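Local coordinates for protein cyclase (Streptomyces sp. R1128, PDB 3TFZ) that probably cyclises and aromatises a ring of a nascent polyketide chain in the R1128 biosynthetic pathway, at residues V7-T12 and V141-S146; A17-E22 and E158-A163; V52-D57 and N63-R68; R69-D72 and V77-Y80. All coordinates share one frame; numbering follows the deposited sequence.

Contact 1: residues V7-T12 and V141-S146; sequences VEHTVT and VVERNS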
loop_
_atom_site.group_PDB
_atom_site.type_symbol
_atom_site.label_atom_id
_atom_site.label_comp_id
_atom_site.label_asym_id
_atom_site.label_seq_id
_atom_site.Cartn_x
_atom_site.Cartn_y
_atom_site.Cartn_z
ATOM N N VAL A 7 9.055 0.632 4.988
ATOM C CA VAL A 7 7.750 1.069 4.493
ATOM C C VAL A 7 7.261 0.201 3.369
ATOM O O VAL A 7 8.050 -0.506 2.796
ATOM C CB VAL A 7 7.733 2.569 4.070
ATOM C CG1 VAL A 7 8.220 3.504 5.282
ATOM C CG2 VAL A 7 8.610 2.772 2.920
ATOM N N GLU A 8 5.939 0.234 3.093
ATOM C CA GLU A 8 5.303 -0.609 2.084
ATOM C C GLU A 8 4.200 0.155 1.454
ATOM O O GLU A 8 3.391 0.732 2.140
ATOM C CB GLU A 8 4.772 -1.932 2.660
ATOM C CG GLU A 8 5.747 -2.628 3.423
ATOM C CD GLU A 8 5.357 -4.062 3.730
ATOM O OE1 GLU A 8 4.429 -4.557 3.101
ATOM O OE2 GLU A 8 5.937 -4.667 4.670
ATOM N N HIS A 9 4.136 0.134 0.147
ATOM C CA HIS A 9 3.073 0.893 -0.550
ATOM C C HIS A 9 2.466 -0.070 -1.566
ATOM O O HIS A 9 3.166 -0.988 -1.971
ATOM C CB HIS A 9 3.569 2.149 -1.263
ATOM C CG HIS A 9 4.077 3.221 -0.343
ATOM N ND1 HIS A 9 5.299 3.139 0.310
ATOM C CD2 HIS A 9 3.553 4.417 0.009
ATOM C CE1 HIS A 9 5.505 4.237 1.015
ATOM N NE2 HIS A 9 4.460 5.027 0.847
ATOM N N THR A 10 1.222 0.174 -1.990
ATOM C CA THR A 10 0.584 -0.733 -2.924
ATOM C C THR A 10 -0.392 0.015 -3.812
ATOM O O THR A 10 -0.851 1.102 -3.435
ATOM C CB THR A 10 -0.080 -1.998 -2.176
ATOM O OG1 THR A 10 -0.430 -3.001 -3.090
ATOM C CG2 THR A 10 -1.304 -1.644 -1.236
ATOM N N VAL A 11 -0.717 -0.628 -4.940
ATOM C CA VAL A 11 -1.721 -0.213 -5.959
ATOM C C VAL A 11 -2.251 -1.518 -6.594
ATOM O O VAL A 11 -1.555 -2.565 -6.543
ATOM C CB VAL A 11 -0.920 0.711 -6.894
ATOM C CG1 VAL A 11 -0.169 0.092 -8.161
ATOM C CG2 VAL A 11 -1.157 2.238 -6.681
ATOM N N THR A 12 -3.508 -1.483 -7.083
ATOM C CA THR A 12 -4.214 -2.574 -7.722
ATOM C C THR A 12 -4.092 -2.243 -9.169
ATOM O O THR A 12 -4.527 -1.168 -9.562
ATOM C CB THR A 12 -5.707 -2.595 -7.280
ATOM O OG1 THR A 12 -5.778 -2.960 -5.917
ATOM C CG2 THR A 12 -6.464 -3.679 -7.971
ATOM N N VAL A 141 11.525 11.509 0.179
ATOM C CA VAL A 141 12.016 11.180 -1.147
ATOM C C VAL A 141 11.595 9.682 -1.388
ATOM O O VAL A 141 11.151 9.293 -2.465
ATOM C CB VAL A 141 13.604 11.376 -1.134
ATOM C CG1 VAL A 141 14.322 10.175 -1.885
ATOM C CG2 VAL A 141 14.013 12.864 -1.552
ATOM N N VAL A 142 11.706 8.870 -0.361
ATOM C CA VAL A 142 11.222 7.519 -0.480
ATOM C C VAL A 142 9.695 7.473 -0.705
ATOM O O VAL A 142 9.228 6.789 -1.622
ATOM C CB VAL A 142 11.582 6.709 0.777
ATOM C CG1 VAL A 142 10.729 5.393 0.782
ATOM C CG2 VAL A 142 13.049 6.481 0.827
ATOM N N GLU A 143 8.958 8.259 0.106
ATOM C CA GLU A 143 7.529 8.403 0.018
ATOM C C GLU A 143 7.103 8.908 -1.383
ATOM O O GLU A 143 6.225 8.295 -2.048
ATOM C CB GLU A 143 7.014 9.314 1.154
ATOM C CG GLU A 143 5.596 9.836 0.936
ATOM C CD GLU A 143 4.530 8.723 1.046
ATOM O OE1 GLU A 143 4.872 7.670 1.619
ATOM O OE2 GLU A 143 3.360 8.902 0.584
ATOM N N ARG A 144 7.663 10.031 -1.831
ATOM C CA ARG A 144 7.384 10.541 -3.170
ATOM C C ARG A 144 7.608 9.556 -4.361
ATOM O O ARG A 144 6.814 9.409 -5.282
ATOM C CB ARG A 144 8.158 11.895 -3.370
ATOM C CG ARG A 144 8.123 12.475 -4.807
ATOM C CD ARG A 144 8.657 13.903 -4.956
ATOM N NE ARG A 144 7.451 14.665 -5.185
ATOM C CZ ARG A 144 7.137 15.332 -6.292
ATOM N NH1 ARG A 144 7.991 15.462 -7.331
ATOM N NH2 ARG A 144 5.944 15.917 -6.334
ATOM N N ASN A 145 8.717 8.882 -4.363
ATOM C CA ASN A 145 9.145 8.166 -5.515
ATOM C C ASN A 145 8.560 6.784 -5.551
ATOM O O ASN A 145 8.404 6.201 -6.567
ATOM C CB ASN A 145 10.636 8.099 -5.372
ATOM C CG ASN A 145 11.263 9.183 -6.088
ATOM O OD1 ASN A 145 11.572 9.056 -7.291
ATOM N ND2 ASN A 145 11.389 10.326 -5.419
ATOM N N SER A 146 8.304 6.263 -4.394
ATOM C CA SER A 146 7.627 5.039 -4.214
ATOM C C SER A 146 6.219 5.087 -4.893
ATOM O O SER A 146 5.869 4.235 -5.725
ATOM C CB SER A 146 7.547 4.791 -2.687
ATOM O OG SER A 146 6.695 3.726 -2.421
#
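Val142 opens the contact on the helix side: its CG1 meets CG2 of Val7 at 4.0 Å, the two branched side chains crossing obliquely. One residue on, Glu143 takes hold of His9. Its first torsion puts CG anti to the backbone N (chi1 164°), and a bend at chi2 brings the carboxylate close to the strand, where OE1 accepts a hydrogen bond of 2.8 Å from His9 NE2. The acceptor lies at the edge of the imidazole, near its plane, and is approached from its syn side but 34° out of the carboxylate plane; ring and carboxylate planes are turned 48° apart. Ser146 comes in over a face instead, its OG 3.1 Å from ND1 of His9 and displaced toward the rim of the ring. With an alanine in place of His9, the Glu143 carboxylate would probably lose its mate on the strand and be freer to turn, and Ser146 OG would face a gap. Strand 5-13, outermost in the sheet within this chain, pairs with strand 105-116, and its Glu8 packs on Thr10 of the second subunit. Val147 and Leu150 of helix 131-164 also touch His9, which sits between sheet and helix of this helix-grip fold.

Contact 2: residues A17-E22 and E158-A163; sequences ADLVWE and ERRVRA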
loop_
_atom_site.group_PDB
_atom_site.type_symbol
_atom_site.label_atom_id
_atom_site.label_comp_id
_atom_site.label_asym_id
_atom_site.label_seq_id
_atom_site.Cartn_x
_atom_site.Cartn_y
_atom_site.Cartn_z
ATOM N N ALA A 17 -1.114 -10.667 -13.952
ATOM C CA ALA A 17 0.105 -10.578 -13.131
ATOM C C ALA A 17 1.311 -10.823 -13.986
ATOM O O ALA A 17 2.313 -10.220 -13.776
ATOM C CB ALA A 17 0.005 -11.536 -11.923
ATOM N N ASP A 18 1.200 -11.663 -14.986
ATOM C CA ASP A 18 2.225 -11.921 -15.983
ATOM C C ASP A 18 2.574 -10.681 -16.829
ATOM O O ASP A 18 3.733 -10.467 -17.146
ATOM C CB ASP A 18 1.843 -13.154 -16.891
ATOM C CG ASP A 18 1.905 -14.496 -16.128
ATOM O OD1 ASP A 18 2.388 -14.563 -14.943
ATOM O OD2 ASP A 18 1.469 -15.520 -16.657
ATOM N N LEU A 19 1.589 -9.861 -17.196
ATOM C CA LEU A 19 1.915 -8.669 -17.917
ATOM C C LEU A 19 2.657 -7.626 -17.021
ATOM O O LEU A 19 3.633 -6.901 -17.444
ATOM C CB LEU A 19 0.653 -8.146 -18.538
ATOM C CG LEU A 19 0.833 -6.896 -19.420
ATOM C CD1 LEU A 19 1.863 -7.274 -20.544
ATOM C CD2 LEU A 19 -0.512 -6.657 -19.989
ATOM N N VAL A 20 2.242 -7.560 -15.764
ATOM C CA VAL A 20 2.905 -6.718 -14.804
ATOM C C VAL A 20 4.333 -7.185 -14.580
ATOM O O VAL A 20 5.189 -6.387 -14.394
ATOM C CB VAL A 20 2.112 -6.705 -13.498
ATOM C CG1 VAL A 20 2.837 -5.908 -12.434
ATOM C CG2 VAL A 20 0.696 -6.116 -13.721
ATOM N N TRP A 21 4.556 -8.502 -14.520
ATOM C CA TRP A 21 5.871 -9.056 -14.402
ATOM C C TRP A 21 6.732 -8.532 -15.583
ATOM O O TRP A 21 7.828 -8.011 -15.347
ATOM C CB TRP A 21 5.828 -10.605 -14.409
ATOM C CG TRP A 21 7.273 -11.122 -14.407
ATOM C CD1 TRP A 21 7.962 -11.721 -15.441
ATOM C CD2 TRP A 21 8.200 -10.974 -13.325
ATOM N NE1 TRP A 21 9.271 -11.969 -15.039
ATOM C CE2 TRP A 21 9.448 -11.466 -13.766
ATOM C CE3 TRP A 21 8.082 -10.460 -11.997
ATOM C CZ2 TRP A 21 10.587 -11.476 -12.924
ATOM C CZ3 TRP A 21 9.150 -10.477 -11.201
ATOM C CH2 TRP A 21 10.397 -11.030 -11.645
ATOM N N GLU A 22 6.241 -8.701 -16.835
ATOM C CA GLU A 22 6.953 -8.257 -17.995
ATOM C C GLU A 22 7.415 -6.801 -17.940
ATOM O O GLU A 22 8.497 -6.529 -18.403
ATOM C CB GLU A 22 6.175 -8.509 -19.283
ATOM C CG GLU A 22 6.031 -10.021 -19.619
ATOM C CD GLU A 22 5.169 -10.234 -20.830
ATOM O OE1 GLU A 22 5.035 -9.226 -21.597
ATOM O OE2 GLU A 22 4.635 -11.388 -21.020
ATOM N N GLU A 158 -1.413 -1.157 -17.822
ATOM C CA GLU A 158 -2.777 -0.906 -18.307
ATOM C C GLU A 158 -2.792 -0.353 -19.814
ATOM O O GLU A 158 -3.598 -0.801 -20.628
ATOM C CB GLU A 158 -3.535 -0.012 -17.317
ATOM C CG GLU A 158 -3.665 -0.588 -15.932
ATOM C CD GLU A 158 -4.508 0.276 -14.964
ATOM O OE1 GLU A 158 -4.935 1.352 -15.388
ATOM O OE2 GLU A 158 -4.696 -0.072 -13.765
ATOM N N ARG A 159 -1.908 0.591 -20.149
ATOM C CA ARG A 159 -1.530 0.957 -21.518
ATOM C C ARG A 159 -1.361 -0.252 -22.453
ATOM O O ARG A 159 -1.740 -0.190 -23.600
ATOM C CB ARG A 159 -0.142 1.552 -21.394
ATOM C CG ARG A 159 0.240 2.405 -22.412
ATOM C CD ARG A 159 1.417 3.394 -22.034
ATOM N NE ARG A 159 1.016 4.370 -21.024
ATOM C CZ ARG A 159 1.729 4.709 -19.928
ATOM N NH1 ARG A 159 2.963 4.189 -19.672
ATOM N NH2 ARG A 159 1.210 5.632 -19.090
ATOM N N ARG A 160 -0.645 -1.276 -22.001
ATOM C CA ARG A 160 -0.401 -2.497 -22.740
ATOM C C ARG A 160 -1.603 -3.424 -22.908
ATOM O O ARG A 160 -1.729 -4.060 -23.933
ATOM C CB ARG A 160 0.762 -3.304 -22.129
ATOM C CG ARG A 160 2.036 -2.533 -22.151
ATOM C CD ARG A 160 3.180 -3.434 -22.063
ATOM N NE ARG A 160 4.376 -2.626 -21.812
ATOM C CZ ARG A 160 5.632 -3.101 -21.786
ATOM N NH1 ARG A 160 5.893 -4.417 -21.944
ATOM N NH2 ARG A 160 6.629 -2.255 -21.586
ATOM N N VAL A 161 -2.434 -3.533 -21.877
ATOM C CA VAL A 161 -3.766 -4.072 -22.026
ATOM C C VAL A 161 -4.600 -3.368 -23.114
ATOM O O VAL A 161 -5.256 -4.090 -23.924
ATOM C CB VAL A 161 -4.610 -4.121 -20.672
ATOM C CG1 VAL A 161 -6.035 -4.673 -21.010
ATOM C CG2 VAL A 161 -3.951 -5.002 -19.669
ATOM N N ARG A 162 -4.689 -2.016 -23.088
ATOM C CA ARG A 162 -5.313 -1.343 -24.221
ATOM C C ARG A 162 -4.727 -1.767 -25.558
ATOM O O ARG A 162 -5.486 -2.077 -26.469
ATOM C CB ARG A 162 -5.313 0.197 -24.130
ATOM C CG ARG A 162 -6.072 0.618 -22.964
ATOM C CD ARG A 162 -6.396 2.018 -22.964
ATOM N NE ARG A 162 -5.283 2.938 -23.225
ATOM C CZ ARG A 162 -4.441 3.490 -22.341
ATOM N NH1 ARG A 162 -4.490 3.195 -21.025
ATOM N NH2 ARG A 162 -3.538 4.350 -22.825
ATOM N N ALA A 163 -3.397 -1.701 -25.731
ATOM C CA ALA A 163 -2.782 -1.981 -27.066
ATOM C C ALA A 163 -2.977 -3.442 -27.507
ATOM O O ALA A 163 -3.177 -3.656 -28.702
ATOM C CB ALA A 163 -1.313 -1.619 -27.102
#
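The meeting of the short helix 17-25 with the C-terminal part of the long helix 131-164, two helical elements of the Bet v 1-like helix-grip fold, rests here on one leucine. Leu19 reaches across with a single methyl: its CD2 lies 3.8 Å from CG2 of Val161, the two side chains crossing at a slant, and 4.2 Å from CB of Arg160. The side chain gets there because CG stands anti to the backbone N (chi1 -177°), which carries the branch outward from its own helix. On the other side, Val161 offers the methyl that lies anti to its carbonyl carbon, while Arg160 contributes the root of its side chain. In the helix-grip fold the sheet curls round the long helix; at this end the short helix stands beside it, its Val20 packed on Val13 of strand 5-13 and on Leu108 of strand 105-116. No hydrogen bond joins the two segments, and the contact lies near the surface. From CG to NE the Arg160 chain is extended, and its guanidinium makes a salt bridge through NE to Glu156 in its own helix. Glu22 carries the opposite charge nearby, but its OE1 stays 4.9 Å from Arg160 NH1, so any attraction between them is probably long-range. Val161 also touches Ala15, just ahead of the short helix, and Glu158 OE2 accepts a hydrogen bond from the backbone N of Ala14.

Contact 3: residues V52-D57 and N63-R68; sequences VRLHVD and NTWTSR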
loop_
_atom_site.group_PDB
_atom_site.type_symbol
_atom_site.label_atom_id
_atom_site.label_comp_id
_atom_site.label_asym_id
_atom_site.label_seq_id
_atom_site.Cartn_x
_atom_site.Cartn_y
_atom_site.Cartn_z
ATOM N N VAL A 52 22.511 -2.775 -12.338
ATOM C CA VAL A 52 21.972 -1.713 -13.176
ATOM C C VAL A 52 22.347 -0.355 -12.601
ATOM O O VAL A 52 22.135 -0.061 -11.433
ATOM C CB VAL A 52 20.380 -1.952 -13.467
ATOM C CG1 VAL A 52 19.568 -1.055 -12.684
ATOM C CG2 VAL A 52 20.026 -1.693 -14.837
ATOM N N ARG A 53 22.908 0.469 -13.459
ATOM C CA ARG A 53 23.173 1.859 -13.144
ATOM C C ARG A 53 22.002 2.815 -13.549
ATOM O O ARG A 53 21.520 2.740 -14.627
ATOM C CB ARG A 53 24.478 2.239 -13.796
ATOM C CG ARG A 53 24.764 3.667 -13.763
ATOM C CD ARG A 53 24.509 4.116 -12.423
ATOM N NE ARG A 53 25.417 5.195 -12.011
ATOM C CZ ARG A 53 26.730 5.113 -12.056
ATOM N NH1 ARG A 53 27.254 4.041 -12.643
ATOM N NH2 ARG A 53 27.490 6.131 -11.593
ATOM N N LEU A 54 21.539 3.670 -12.627
ATOM C CA LEU A 54 20.319 4.484 -12.822
ATOM C C LEU A 54 20.593 5.949 -12.570
ATOM O O LEU A 54 21.144 6.304 -11.576
ATOM C CB LEU A 54 19.190 3.981 -11.907
ATOM C CG LEU A 54 18.595 2.584 -12.227
ATOM C CD1 LEU A 54 18.152 1.770 -11.032
ATOM C CD2 LEU A 54 17.430 2.734 -13.184
ATOM N N HIS A 55 20.154 6.804 -13.462
ATOM C CA HIS A 55 20.098 8.304 -13.281
ATOM C C HIS A 55 18.625 8.681 -13.105
ATOM O O HIS A 55 17.825 8.428 -13.980
ATOM C CB HIS A 55 20.772 9.106 -14.475
ATOM C CG HIS A 55 22.207 8.733 -14.693
ATOM N ND1 HIS A 55 22.593 7.457 -15.095
ATOM C CD2 HIS A 55 23.353 9.414 -14.434
ATOM C CE1 HIS A 55 23.918 7.399 -15.100
ATOM N NE2 HIS A 55 24.403 8.575 -14.730
ATOM N N VAL A 56 18.327 9.292 -11.953
ATOM C CA VAL A 56 16.960 9.550 -11.464
ATOM C C VAL A 56 16.927 10.957 -10.837
ATOM O O VAL A 56 17.660 11.206 -9.882
ATOM C CB VAL A 56 16.478 8.516 -10.433
ATOM C CG1 VAL A 56 15.011 8.783 -9.978
ATOM C CG2 VAL A 56 16.673 7.015 -10.963
ATOM N N ASP A 57 16.090 11.877 -11.354
ATOM C CA ASP A 57 15.900 13.089 -10.548
ATOM C C ASP A 57 15.094 12.919 -9.254
ATOM O O ASP A 57 13.969 12.445 -9.258
ATOM C CB ASP A 57 15.503 14.339 -11.362
ATOM C CG ASP A 57 14.641 14.006 -12.484
ATOM O OD1 ASP A 57 13.540 13.502 -12.173
ATOM O OD2 ASP A 57 15.073 14.211 -13.650
ATOM N N ASN A 63 20.175 12.220 -9.140
ATOM C CA ASN A 63 20.868 11.238 -8.368
ATOM C C ASN A 63 21.267 10.032 -9.206
ATOM O O ASN A 63 20.606 9.660 -10.185
ATOM C CB ASN A 63 20.047 10.846 -7.122
ATOM C CG ASN A 63 20.244 11.850 -5.945
ATOM O OD1 ASN A 63 20.662 11.449 -4.896
ATOM N ND2 ASN A 63 19.970 13.128 -6.147
ATOM N N THR A 64 22.408 9.472 -8.833
ATOM C CA THR A 64 22.933 8.333 -9.479
ATOM C C THR A 64 23.015 7.193 -8.441
ATOM O O THR A 64 23.431 7.411 -7.333
ATOM C CB THR A 64 24.238 8.674 -10.226
ATOM O OG1 THR A 64 24.450 7.667 -11.180
ATOM C CG2 THR A 64 25.418 8.651 -9.332
ATOM N N TRP A 65 22.561 5.995 -8.802
ATOM C CA TRP A 65 22.819 4.829 -7.995
ATOM C C TRP A 65 22.886 3.579 -8.848
ATOM O O TRP A 65 22.540 3.563 -10.046
ATOM C CB TRP A 65 21.793 4.667 -6.817
ATOM C CG TRP A 65 20.397 4.506 -7.232
ATOM C CD1 TRP A 65 19.826 3.389 -7.816
ATOM C CD2 TRP A 65 19.354 5.517 -7.184
ATOM N NE1 TRP A 65 18.490 3.641 -8.125
ATOM C CE2 TRP A 65 18.170 4.924 -7.760
ATOM C CE3 TRP A 65 19.302 6.852 -6.712
ATOM C CZ2 TRP A 65 16.936 5.584 -7.792
ATOM C CZ3 TRP A 65 18.074 7.537 -6.800
ATOM C CH2 TRP A 65 16.905 6.900 -7.324
ATOM N N THR A 66 23.338 2.517 -8.191
ATOM C CA THR A 66 23.538 1.198 -8.760
ATOM C C THR A 66 22.771 0.169 -7.922
ATOM O O THR A 66 23.024 0.091 -6.770
ATOM C CB THR A 66 25.042 0.863 -8.710
ATOM O OG1 THR A 66 25.674 1.551 -9.767
ATOM C CG2 THR A 66 25.295 -0.609 -8.922
ATOM N N SER A 67 21.876 -0.620 -8.524
ATOM C CA SER A 67 21.298 -1.740 -7.788
ATOM C C SER A 67 21.476 -3.059 -8.394
ATOM O O SER A 67 21.504 -3.215 -9.651
ATOM C CB SER A 67 19.784 -1.598 -7.564
ATOM O OG SER A 67 19.291 -1.229 -8.784
ATOM N N ARG A 68 21.566 -4.029 -7.472
ATOM C CA ARG A 68 21.502 -5.442 -7.824
ATOM C C ARG A 68 20.065 -5.870 -7.687
ATOM O O ARG A 68 19.482 -5.771 -6.596
ATOM C CB ARG A 68 22.423 -6.294 -7.008
ATOM C CG ARG A 68 22.346 -7.787 -7.462
ATOM C CD ARG A 68 23.155 -8.758 -6.542
ATOM N NE ARG A 68 24.520 -8.774 -7.081
ATOM C CZ ARG A 68 24.921 -9.641 -8.022
ATOM N NH1 ARG A 68 24.068 -10.604 -8.443
ATOM N NH2 ARG A 68 26.173 -9.585 -8.508
#
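This is antiparallel strand pairing within the beta hairpin of strands 49-58 and 61-72, in the curved sheet of the fold. Val52 with Ser67, Leu54 with Trp65 and Val56 with Asn63 are hydrogen-bonded pairs; Leu54 N lies 2.8 Å from Trp65 O. The side chains of these pairs share one face. There Val56 CG2 packs 3.5 Å from CZ2 of the Trp65 indole, and Leu54 CD1 comes 3.5 Å from its NE1. A first torsion of 61° at Trp65 lays the indole beside both of these residues on the neighbouring strand. In a helix-grip fold such a face borders the interior cavity, consistent with the bound cyclohexylpropylsulfonate, probably from crystallisation, which accepts hydrogen bonds from Trp65 NE1 and Ser67 OG. The other face carries Arg53, His55, Thr64 and Thr66. Bent at chi2 and chi3, the Arg53 chain turns its guanidinium edge to Thr64, and NE donates to OG1 at 2.8 Å in a nearly straight bond (173°); the bond from NH2 is weak. A leucine here, with no N-H to offer, would probably leave the Thr64 hydroxyl free to turn and without its mate across the strands. The same hydroxyl oxygen lies over a face of the His55 ring, 3.7 Å from NE2.

Contact 4: residues R69-D72 and V77-Y80; sequences RDLD and VIAY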
loop_
_atom_site.group_PDB
_atom_site.type_symbol
_atom_site.label_atom_id
_atom_site.label_comp_id
_atom_site.label_asym_id
_atom_site.label_seq_id
_atom_site.Cartn_x
_atom_site.Cartn_y
_atom_site.Cartn_z
ATOM N N ARG A 69 19.464 -6.242 -8.831
ATOM C CA ARG A 69 18.068 -6.824 -8.885
ATOM C C ARG A 69 18.110 -8.320 -9.042
ATOM O O ARG A 69 18.722 -8.813 -10.010
ATOM C CB ARG A 69 17.232 -6.234 -10.028
ATOM C CG ARG A 69 17.095 -4.652 -9.887
ATOM C CD ARG A 69 16.922 -3.957 -11.252
ATOM N NE ARG A 69 16.063 -4.645 -12.301
ATOM C CZ ARG A 69 14.735 -4.525 -12.405
ATOM N NH1 ARG A 69 14.058 -3.756 -11.541
ATOM N NH2 ARG A 69 14.085 -5.169 -13.384
ATOM N N ASP A 70 17.506 -9.037 -8.094
ATOM C CA ASP A 70 17.430 -10.476 -8.171
ATOM C C ASP A 70 16.039 -10.766 -8.617
ATOM O O ASP A 70 15.120 -10.480 -7.885
ATOM C CB ASP A 70 17.747 -11.113 -6.820
ATOM C CG ASP A 70 19.305 -10.976 -6.450
ATOM O OD1 ASP A 70 20.180 -11.290 -7.343
ATOM O OD2 ASP A 70 19.677 -10.533 -5.295
ATOM N N LEU A 71 15.856 -11.290 -9.823
ATOM C CA LEU A 71 14.531 -11.423 -10.392
ATOM C C LEU A 71 14.016 -12.871 -10.240
ATOM O O LEU A 71 14.737 -13.806 -10.536
ATOM C CB LEU A 71 14.532 -11.024 -11.897
ATOM C CG LEU A 71 14.719 -9.519 -12.344
ATOM C CD1 LEU A 71 16.190 -9.149 -12.436
ATOM C CD2 LEU A 71 14.046 -9.341 -13.705
ATOM N N ASP A 72 12.774 -13.040 -9.787
ATOM C CA ASP A 72 12.238 -14.375 -9.481
ATOM C C ASP A 72 10.823 -14.417 -10.035
ATOM O O ASP A 72 9.842 -14.068 -9.337
ATOM C CB ASP A 72 12.210 -14.538 -7.950
ATOM C CG ASP A 72 11.864 -15.940 -7.510
ATOM O OD1 ASP A 72 12.264 -16.314 -6.401
ATOM O OD2 ASP A 72 11.209 -16.670 -8.241
ATOM N N VAL A 77 8.579 -11.677 -7.730
ATOM C CA VAL A 77 9.227 -10.842 -6.793
ATOM C C VAL A 77 10.586 -10.370 -7.435
ATOM O O VAL A 77 11.300 -11.186 -8.064
ATOM C CB VAL A 77 9.551 -11.675 -5.494
ATOM C CG1 VAL A 77 10.653 -10.953 -4.666
ATOM C CG2 VAL A 77 8.290 -11.861 -4.636
ATOM N N ILE A 78 10.899 -9.071 -7.327
ATOM C CA ILE A 78 12.227 -8.593 -7.641
ATOM C C ILE A 78 12.773 -8.016 -6.379
ATOM O O ILE A 78 12.206 -7.043 -5.902
ATOM C CB ILE A 78 12.264 -7.562 -8.778
ATOM C CG1 ILE A 78 11.617 -8.115 -10.095
ATOM C CG2 ILE A 78 13.753 -7.044 -8.965
ATOM C CD1 ILE A 78 11.391 -7.066 -11.170
ATOM N N ALA A 79 13.774 -8.683 -5.773
ATOM C CA ALA A 79 14.563 -8.169 -4.628
ATOM C C ALA A 79 15.652 -7.205 -5.190
ATOM O O ALA A 79 16.360 -7.520 -6.152
ATOM C CB ALA A 79 15.263 -9.336 -3.848
ATOM N N TYR A 80 15.729 -6.000 -4.628
ATOM C CA TYR A 80 16.750 -5.031 -5.039
ATOM C C TYR A 80 17.622 -4.681 -3.829
ATOM O O TYR A 80 17.143 -4.695 -2.725
ATOM C CB TYR A 80 16.141 -3.792 -5.813
ATOM C CG TYR A 80 15.373 -2.857 -4.919
ATOM C CD1 TYR A 80 16.028 -1.830 -4.258
ATOM C CD2 TYR A 80 13.944 -2.995 -4.733
ATOM C CE1 TYR A 80 15.337 -0.990 -3.381
ATOM C CE2 TYR A 80 13.306 -2.229 -3.883
ATOM C CZ TYR A 80 13.991 -1.211 -3.207
ATOM O OH TYR A 80 13.300 -0.400 -2.391
#
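Ile78 and Arg69 meet diagonally across the hairpin of strands 61-72 and 77-82, and backbone bonds set the register of the strands. Two hydrogen-bonded pairs, Asp70 with Ala79 and Asp72 with Val77, alternate with the non-hydrogen-bonded pairs Arg69 with Tyr80 and Leu71 with Ile78. The shortest of the four backbone bonds runs from Asp70 N to Ala79 O, 2.7 Å; Asp72 N reaches Val77 O at 2.9 Å. A CA-H...O contact supplements them, Arg69 CA lying 3.3 Å from Ala79 O.

Apolar packing gathers round Ile78. Its CG2 touches CB of Arg69 at 3.7 Å and also lies over one face of the guanidinium, offset toward the rim. CG1 meets CG of Leu71 at 4.1 Å, the two side chains lying alongside each other and pointing the same way.

The polar ends find their partners elsewhere. A bend at chi3 (38°) folds the Arg69 chain, and its guanidinium donates to Gln50 OE1, Tyr30 OH and Leu24 O. Tyr80 is hydrogen-bonded through OH to Thr111 O, and Asp72 makes a salt bridge with Arg75 in the turn. While Ile78 packs over one face of the buried Arg69 guanidinium, the hydrogen bonds from its three nitrogens to Gln50, Tyr30 and Leu24 are likely to fix its rotation and to offset part of the cost of burying its charge.

How the contacts relate
From the N terminus, strand 5-13 enters contact 1 and helix 17-25, next in the chain, enters contact 2; both wait for helix 131-164 to close them. Contact 1 closes first, so the two loops cross, tying the edge of the sheet and the short helix to successive parts of one long helix. Contacts 3 and 4 close short hairpin loops in series within both long loops, and share strand 61-72. The centres of contacts 1 and 3 lie about 18 Å apart, on opposite sides of the chain's centre. Contact 2 touches contact 4 through Trp21, whose CH2 is 3.5 Å from Ile78 CG1, joining the short helix to the sheet.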